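Local coordinates for assembly chaperone of ribosomal protein L4 (Acl4) (Chaetomium thermophilum, PDB 5TQB) that probably acts as a dedicated assembly chaperone that binds ribosomal protein L4, using an all-helical scaffold related to tetratricopeptide repeats, at residues E6-A11 / L45-Q50; G268-Y273 / K325-S330. All coordinates share one frame; numbering follows the deposited sequence.

Interaction 1: residues E6-A11 / L45-Q50; sequences ELLDRA and LTLLGQ
L47 overlaps L8 and A11 with one methyl, CD2, which reaches across from helix 41-54 to helix 4-16. The closest carbon it meets is A11 CB, 3.8 Å from L47 CD2. The methyl L8 CD2 lies a little farther along the same surface, 4.1 Å from L47 CD2, and the two leucine side chains run antiparallel past one another. L47 CD2 also comes to 3.8 Å from L8 O, so the methyl sits against the backbone of the facing helix as well as its side chains. With CG opposite the backbone N (chi1 177°), the L47 side chain extends straight across the gap. L8 carries CG beside its own N (chi1 -69°), and its CD2 end comes nearer to L47 than its CB does. No hydrogen bond crosses; the contact is buried, small and apolar, covering 116 Å² in all, and L8 CA and L47 CA stand 7.9 Å apart. L8 O hydrogen-bonds with T12 OG1 and merely touches L47 CD2, while L47 continues along helix 4-16 onto T12 and L15. Residues 45-50 lie within the predicted tetratricopeptide repeat, 42-75. Helix 20-32 lies against both partners, with A30 touching L7 and L8 while A27 and Y31 meet L48 and L45; helix 58-71 packs on L45, L48 and Q50.

Interaction 2: residues G268-Y273 / K325-S330; sequences GGYARY and KELIAS
Y273 sets CG opposite its backbone N (chi1 177°), which sends its ring out to L327 and S330, whereas L327 turns CG beside its own N and lifts a methyl over that ring. The pairing is consistent with an alpha-solenoid of the tetratricopeptide-repeat kind: 262-281 and 318-333 run in roughly the same direction, their segments inclined at 38° with axes 11.2 Å apart, and helix 291-313 comes between them in the chain. L327 CD2 makes a CH-pi contact, 3.7 Å from the centroid of the Y273 ring and only 3° off its normal. The other methyl goes to Y270: L327 CD1 approaches the edge of that ring, 3.6 Å from CD2 of Y270. L327 thus wedges between two aromatic groups about one helical turn apart, with L303 of helix 291-313 also touching it. W296 of that helix stacks with the Y273 ring and gives its NE1 to Y273 O. Y270 also packs on I239 and on an apolar side chain of the other protein chain. At the edge of the Y273 ring, in its plane, S330 OG and Y273 OH share a hydrogen bond of 3.1 Å.

Interaction 1 comes first along the chain and closes before interaction 2 opens. They lie on opposite sides of the chain's centre, with centres 45 Å apart and nearest atoms about 29 Å apart, and share no helix. Each nevertheless joins a helix to the next but one: 4-16 to 41-54 past helix 20-32, and 262-281 to 318-333 past helix 291-313. Such pairing is as in an alpha-solenoid, here repeated near both ends of the chain. Q50 in one and Y270 in the other pack on apolar side chains of the other protein chain, and E326 adds a long, weak ion pair, consistent with a scaffold that touches its partner at well-separated places.

Interaction 1: residues E6-A11 / L45-Q50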
ATOM      1  N   GLU B   6     -15.900  19.720  17.663  1.00 69.77           N
ATOM      2  CA  GLU B   6     -16.719  18.569  17.298  1.00 67.94           C
ATOM      3  C   GLU B   6     -16.790  18.434  15.784  1.00 66.53           C
ATOM      4  O   GLU B   6     -16.784  17.324  15.251  1.00 66.85           O
ATOM      5  CB  GLU B   6     -18.132  18.700  17.880  1.00 74.36           C
ATOM      6  CG  GLU B   6     -19.031  17.491  17.603  1.00 78.00           C
ATOM      7  CD  GLU B   6     -20.408  17.591  18.264  1.00 85.01           C
ATOM      8  OE1 GLU B   6     -21.327  16.867  17.823  1.00 83.61           O
ATOM      9  OE2 GLU B   6     -20.574  18.379  19.225  1.00 88.89           O
ATOM     10  N   LEU B   7     -16.849  19.566  15.089  1.00 66.96           N
ATOM     11  CA  LEU B   7     -16.822  19.563  13.628  1.00 69.24           C
ATOM     12  C   LEU B   7     -15.498  19.042  13.072  1.00 66.77           C
ATOM     13  O   LEU B   7     -15.480  18.390  12.029  1.00 68.37           O
ATOM     14  CB  LEU B   7     -17.090  20.963  13.081  1.00 73.34           C
ATOM     15  CG  LEU B   7     -18.555  21.359  12.896  1.00 77.07           C
ATOM     16  CD1 LEU B   7     -19.436  20.810  13.995  1.00 77.96           C
ATOM     17  CD2 LEU B   7     -18.676  22.873  12.823  1.00 79.23           C
ATOM     18  N   LEU B   8     -14.393  19.333  13.754  1.00 65.41           N
ATOM     19  CA  LEU B   8     -13.088  18.829  13.326  1.00 65.41           C
ATOM     20  C   LEU B   8     -13.027  17.315  13.460  1.00 66.01           C
ATOM     21  O   LEU B   8     -12.469  16.628  12.605  1.00 64.38           O
ATOM     22  CB  LEU B   8     -11.957  19.454  14.145  1.00 63.70           C
ATOM     23  CG  LEU B   8     -11.660  20.939  13.936  1.00 67.83           C
ATOM     24  CD1 LEU B   8     -10.450  21.356  14.767  1.00 70.35           C
ATOM     25  CD2 LEU B   8     -11.431  21.263  12.466  1.00 67.65           C
ATOM     26  N   ASP B   9     -13.600  16.801  14.543  1.00 67.93           N
ATOM     27  CA  ASP B   9     -13.627  15.368  14.775  1.00 68.78           C
ATOM     28  C   ASP B   9     -14.528  14.698  13.748  1.00 66.56           C
ATOM     29  O   ASP B   9     -14.204  13.634  13.228  1.00 67.75           O
ATOM     30  CB  ASP B   9     -14.109  15.066  16.192  1.00 77.23           C
ATOM     31  CG  ASP B   9     -13.219  15.687  17.253  1.00 86.06           C
ATOM     32  OD1 ASP B   9     -12.093  16.105  16.910  1.00 87.16           O
ATOM     33  OD2 ASP B   9     -13.643  15.756  18.431  1.00 92.05           O
ATOM     34  N   ARG B  10     -15.652  15.334  13.448  1.00 65.48           N
ATOM     35  CA  ARG B  10     -16.580  14.804  12.463  1.00 68.05           C
ATOM     36  C   ARG B  10     -15.918  14.717  11.088  1.00 64.68           C
ATOM     37  O   ARG B  10     -16.008  13.696  10.412  1.00 60.23           O
ATOM     38  CB  ARG B  10     -17.833  15.677  12.402  1.00 75.03           C
ATOM     39  CG  ARG B  10     -18.867  15.244  11.377  1.00 81.22           C
ATOM     40  CD  ARG B  10     -19.418  13.855  11.661  1.00 86.47           C
ATOM     41  NE  ARG B  10     -20.323  13.417  10.599  1.00 91.14           N
ATOM     42  CZ  ARG B  10     -20.557  12.147  10.282  1.00 91.35           C
ATOM     43  NH1 ARG B  10     -19.959  11.166  10.945  1.00 89.63           N
ATOM     44  NH2 ARG B  10     -21.393  11.857   9.293  1.00 91.81           N
ATOM     45  N   ALA B  11     -15.248  15.787  10.678  1.00 64.74           N
ATOM     46  CA  ALA B  11     -14.594  15.814   9.378  1.00 63.90           C
ATOM     47  C   ALA B  11     -13.493  14.758   9.311  1.00 63.39           C
ATOM     48  O   ALA B  11     -13.273  14.146   8.266  1.00 60.01           O
ATOM     49  CB  ALA B  11     -14.031  17.192   9.096  1.00 64.58           C
ATOM     50  N   LEU B  45      -6.477  24.039   9.823  1.00 61.50           N
ATOM     51  CA  LEU B  45      -5.813  24.268   8.549  1.00 59.41           C
ATOM     52  C   LEU B  45      -5.056  23.016   8.111  1.00 59.19           C
ATOM     53  O   LEU B  45      -5.015  22.687   6.927  1.00 58.51           O
ATOM     54  CB  LEU B  45      -4.877  25.471   8.657  1.00 57.68           C
ATOM     55  CG  LEU B  45      -5.602  26.800   8.864  1.00 59.83           C
ATOM     56  CD1 LEU B  45      -4.658  27.867   9.411  1.00 61.35           C
ATOM     57  CD2 LEU B  45      -6.239  27.253   7.558  1.00 59.07           C
ATOM     58  N   THR B  46      -4.470  22.311   9.072  1.00 59.13           N
ATOM     59  CA  THR B  46      -3.794  21.053   8.782  1.00 55.25           C
ATOM     60  C   THR B  46      -4.776  20.075   8.149  1.00 60.63           C
ATOM     61  O   THR B  46      -4.474  19.455   7.126  1.00 62.23           O
ATOM     62  CB  THR B  46      -3.204  20.435  10.060  1.00 52.31           C
ATOM     63  OG1 THR B  46      -2.146  21.266  10.540  1.00 58.61           O
ATOM     64  CG2 THR B  46      -2.655  19.043   9.807  1.00 48.93           C
ATOM     65  N   LEU B  47      -5.955  19.952   8.758  1.00 58.97           N
ATOM     66  CA  LEU B  47      -6.972  19.022   8.287  1.00 57.32           C
ATOM     67  C   LEU B  47      -7.436  19.386   6.885  1.00 56.55           C
ATOM     68  O   LEU B  47      -7.562  18.524   6.019  1.00 55.62           O
ATOM     69  CB  LEU B  47      -8.164  19.011   9.243  1.00 58.31           C
ATOM     70  CG  LEU B  47      -9.347  18.135   8.839  1.00 57.56           C
ATOM     71  CD1 LEU B  47      -8.920  16.689   8.712  1.00 55.13           C
ATOM     72  CD2 LEU B  47     -10.472  18.270   9.856  1.00 62.18           C
ATOM     73  N   LEU B  48      -7.692  20.669   6.667  1.00 58.04           N
ATOM     74  CA  LEU B  48      -8.058  21.147   5.343  1.00 60.73           C
ATOM     75  C   LEU B  48      -6.941  20.854   4.338  1.00 61.65           C
ATOM     76  O   LEU B  48      -7.198  20.649   3.151  1.00 63.07           O
ATOM     77  CB  LEU B  48      -8.366  22.645   5.390  1.00 61.97           C
ATOM     78  CG  LEU B  48      -9.780  23.006   5.851  1.00 61.44           C
ATOM     79  CD1 LEU B  48      -9.859  24.472   6.248  1.00 62.56           C
ATOM     80  CD2 LEU B  48     -10.783  22.702   4.759  1.00 62.34           C
ATOM     81  N   GLY B  49      -5.703  20.818   4.826  1.00 61.45           N
ATOM     82  CA  GLY B  49      -4.561  20.491   3.994  1.00 61.94           C
ATOM     83  C   GLY B  49      -4.569  19.032   3.575  1.00 60.29           C
ATOM     84  O   GLY B  49      -4.415  18.727   2.391  1.00 58.69           O
ATOM     85  N   GLN B  50      -4.734  18.139   4.552  1.00 59.86           N
ATOM     86  CA  GLN B  50      -4.831  16.701   4.298  1.00 61.26           C
ATOM     87  C   GLN B  50      -5.942  16.401   3.301  1.00 62.19           C
ATOM     88  O   GLN B  50      -5.775  15.587   2.396  1.00 68.02           O
ATOM     89  CB  GLN B  50      -5.146  15.928   5.585  1.00 62.34           C
ATOM     90  CG  GLN B  50      -4.131  16.065   6.704  1.00 68.31           C
ATOM     91  CD  GLN B  50      -4.644  15.518   8.033  1.00 70.37           C
ATOM     92  OE1 GLN B  50      -5.782  15.071   8.135  1.00 74.53           O
ATOM     93  NE2 GLN B  50      -3.798  15.558   9.055  1.00 70.34           N
TER

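Interaction 2: residues G268-Y273 / K325-S330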
ATOM      1  N   GLY B 268       7.244  -5.056 -12.882  1.00 57.80           N
ATOM      2  CA  GLY B 268       7.143  -6.502 -12.784  1.00 54.81           C
ATOM      3  C   GLY B 268       7.513  -7.161 -14.098  1.00 56.16           C
ATOM      4  O   GLY B 268       8.182  -8.195 -14.128  1.00 58.87           O
ATOM      5  N   GLY B 269       7.074  -6.555 -15.195  1.00 56.33           N
ATOM      6  CA  GLY B 269       7.420  -7.039 -16.515  1.00 62.86           C
ATOM      7  C   GLY B 269       8.907  -6.916 -16.790  1.00 62.74           C
ATOM      8  O   GLY B 269       9.521  -7.821 -17.359  1.00 61.50           O
ATOM      9  N   TYR B 270       9.485  -5.792 -16.382  1.00 63.36           N
ATOM     10  CA  TYR B 270      10.902  -5.549 -16.611  1.00 64.69           C
ATOM     11  C   TYR B 270      11.746  -6.459 -15.732  1.00 63.96           C
ATOM     12  O   TYR B 270      12.759  -7.002 -16.179  1.00 58.23           O
ATOM     13  CB  TYR B 270      11.258  -4.087 -16.345  1.00 62.95           C
ATOM     14  CG  TYR B 270      12.655  -3.729 -16.803  1.00 68.11           C
ATOM     15  CD1 TYR B 270      13.634  -3.358 -15.891  1.00 69.37           C
ATOM     16  CD2 TYR B 270      12.998  -3.782 -18.152  1.00 68.53           C
ATOM     17  CE1 TYR B 270      14.913  -3.040 -16.310  1.00 72.23           C
ATOM     18  CE2 TYR B 270      14.269  -3.462 -18.579  1.00 70.47           C
ATOM     19  CZ  TYR B 270      15.224  -3.090 -17.654  1.00 73.07           C
ATOM     20  OH  TYR B 270      16.495  -2.772 -18.073  1.00 73.20           O
ATOM     21  N   ALA B 271      11.324  -6.625 -14.480  1.00 63.92           N
ATOM     22  CA  ALA B 271      12.038  -7.499 -13.556  1.00 64.50           C
ATOM     23  C   ALA B 271      12.074  -8.924 -14.101  1.00 65.83           C
ATOM     24  O   ALA B 271      13.057  -9.642 -13.930  1.00 68.21           O
ATOM     25  CB  ALA B 271      11.386  -7.474 -12.186  1.00 60.71           C
ATOM     26  N   ARG B 272      10.997  -9.321 -14.766  1.00 64.71           N
ATOM     27  CA  ARG B 272      10.882 -10.670 -15.290  1.00 66.82           C
ATOM     28  C   ARG B 272      11.666 -10.796 -16.594  1.00 67.05           C
ATOM     29  O   ARG B 272      12.203 -11.862 -16.907  1.00 69.40           O
ATOM     30  CB  ARG B 272       9.401 -11.031 -15.473  1.00 68.40           C
ATOM     31  CG  ARG B 272       8.690 -11.307 -14.146  1.00 64.91           C
ATOM     32  CD  ARG B 272       7.175 -11.348 -14.279  1.00 66.60           C
ATOM     33  NE  ARG B 272       6.543 -11.727 -13.016  1.00 66.62           N
ATOM     34  CZ  ARG B 272       6.430 -10.926 -11.957  1.00 68.49           C
ATOM     35  NH1 ARG B 272       5.846 -11.369 -10.853  1.00 72.28           N
ATOM     36  NH2 ARG B 272       6.900  -9.686 -11.991  1.00 67.82           N
ATOM     37  N   TYR B 273      11.755  -9.695 -17.335  1.00 67.44           N
ATOM     38  CA  TYR B 273      12.556  -9.651 -18.556  1.00 70.16           C
ATOM     39  C   TYR B 273      14.038  -9.784 -18.222  1.00 68.81           C
ATOM     40  O   TYR B 273      14.768 -10.537 -18.875  1.00 71.51           O
ATOM     41  CB  TYR B 273      12.306  -8.339 -19.308  1.00 72.30           C
ATOM     42  CG  TYR B 273      13.143  -8.173 -20.551  1.00 77.89           C
ATOM     43  CD1 TYR B 273      14.405  -7.601 -20.486  1.00 80.43           C
ATOM     44  CD2 TYR B 273      12.673  -8.580 -21.792  1.00 79.37           C
ATOM     45  CE1 TYR B 273      15.179  -7.445 -21.616  1.00 80.26           C
ATOM     46  CE2 TYR B 273      13.442  -8.427 -22.932  1.00 80.79           C
ATOM     47  CZ  TYR B 273      14.695  -7.857 -22.837  1.00 82.32           C
ATOM     48  OH  TYR B 273      15.469  -7.697 -23.969  1.00 85.64           O
ATOM     49  N   LYS B 325       6.692  -1.321 -25.090  1.00 72.20           N
ATOM     50  CA  LYS B 325       6.530  -1.819 -26.450  1.00 75.10           C
ATOM     51  C   LYS B 325       7.829  -2.445 -26.960  1.00 74.61           C
ATOM     52  O   LYS B 325       7.807  -3.552 -27.498  1.00 74.88           O
ATOM     53  CB  LYS B 325       6.068  -0.703 -27.387  1.00 78.63           C
ATOM     54  CG  LYS B 325       4.655  -0.210 -27.101  1.00 78.83           C
ATOM     55  CD  LYS B 325       4.274   0.946 -28.009  1.00 84.51           C
ATOM     56  CE  LYS B 325       3.008   1.638 -27.528  1.00 90.68           C
ATOM     57  NZ  LYS B 325       2.623   2.770 -28.416  1.00 95.54           N
ATOM     58  N   GLU B 326       8.952  -1.747 -26.780  1.00 77.03           N
ATOM     59  CA  GLU B 326      10.258  -2.251 -27.223  1.00 82.61           C
ATOM     60  C   GLU B 326      10.541  -3.619 -26.622  1.00 77.13           C
ATOM     61  O   GLU B 326      11.032  -4.516 -27.306  1.00 72.47           O
ATOM     62  CB  GLU B 326      11.393  -1.317 -26.797  1.00 89.92           C
ATOM     63  CG  GLU B 326      11.434   0.041 -27.469  1.00 96.90           C
ATOM     64  CD  GLU B 326      12.614   0.874 -26.988  1.00101.93           C
ATOM     65  OE1 GLU B 326      13.755   0.366 -27.042  1.00104.90           O
ATOM     66  OE2 GLU B 326      12.405   2.023 -26.540  1.00102.34           O
ATOM     67  N   LEU B 327      10.236  -3.762 -25.334  1.00 73.72           N
ATOM     68  CA  LEU B 327      10.502  -5.000 -24.608  1.00 72.40           C
ATOM     69  C   LEU B 327       9.656  -6.158 -25.130  1.00 73.96           C
ATOM     70  O   LEU B 327      10.143  -7.279 -25.259  1.00 77.47           O
ATOM     71  CB  LEU B 327      10.267  -4.797 -23.110  1.00 69.46           C
ATOM     72  CG  LEU B 327      11.282  -3.889 -22.399  1.00 68.71           C
ATOM     73  CD1 LEU B 327      10.781  -3.466 -21.021  1.00 63.66           C
ATOM     74  CD2 LEU B 327      12.646  -4.579 -22.288  1.00 68.56           C
ATOM     75  N   ILE B 328       8.392  -5.889 -25.441  1.00 73.82           N
ATOM     76  CA  ILE B 328       7.519  -6.920 -25.985  1.00 74.66           C
ATOM     77  C   ILE B 328       8.019  -7.349 -27.362  1.00 75.40           C
ATOM     78  O   ILE B 328       8.151  -8.540 -27.634  1.00 75.82           O
ATOM     79  CB  ILE B 328       6.062  -6.439 -26.077  1.00 74.77           C
ATOM     80  CG1 ILE B 328       5.492  -6.244 -24.669  1.00 75.35           C
ATOM     81  CG2 ILE B 328       5.210  -7.449 -26.836  1.00 77.67           C
ATOM     82  CD1 ILE B 328       4.136  -5.574 -24.625  1.00 73.03           C
ATOM     83  N   ALA B 329       8.297  -6.373 -28.220  1.00 74.99           N
ATOM     84  CA  ALA B 329       8.805  -6.644 -29.562  1.00 78.24           C
ATOM     85  C   ALA B 329      10.085  -7.464 -29.489  1.00 80.13           C
ATOM     86  O   ALA B 329      10.328  -8.342 -30.323  1.00 81.28           O
ATOM     87  CB  ALA B 329       9.059  -5.343 -30.298  1.00 78.97           C
ATOM     88  N   SER B 330      10.896  -7.177 -28.476  1.00 79.25           N
ATOM     89  CA  SER B 330      12.145  -7.891 -28.259  1.00 83.45           C
ATOM     90  C   SER B 330      11.926  -9.354 -27.869  1.00 87.49           C
ATOM     91  O   SER B 330      12.554 -10.252 -28.433  1.00 92.05           O
ATOM     92  CB  SER B 330      12.957  -7.192 -27.178  1.00 82.55           C
ATOM     93  OG  SER B 330      13.928  -8.067 -26.637  1.00 83.60           O
TER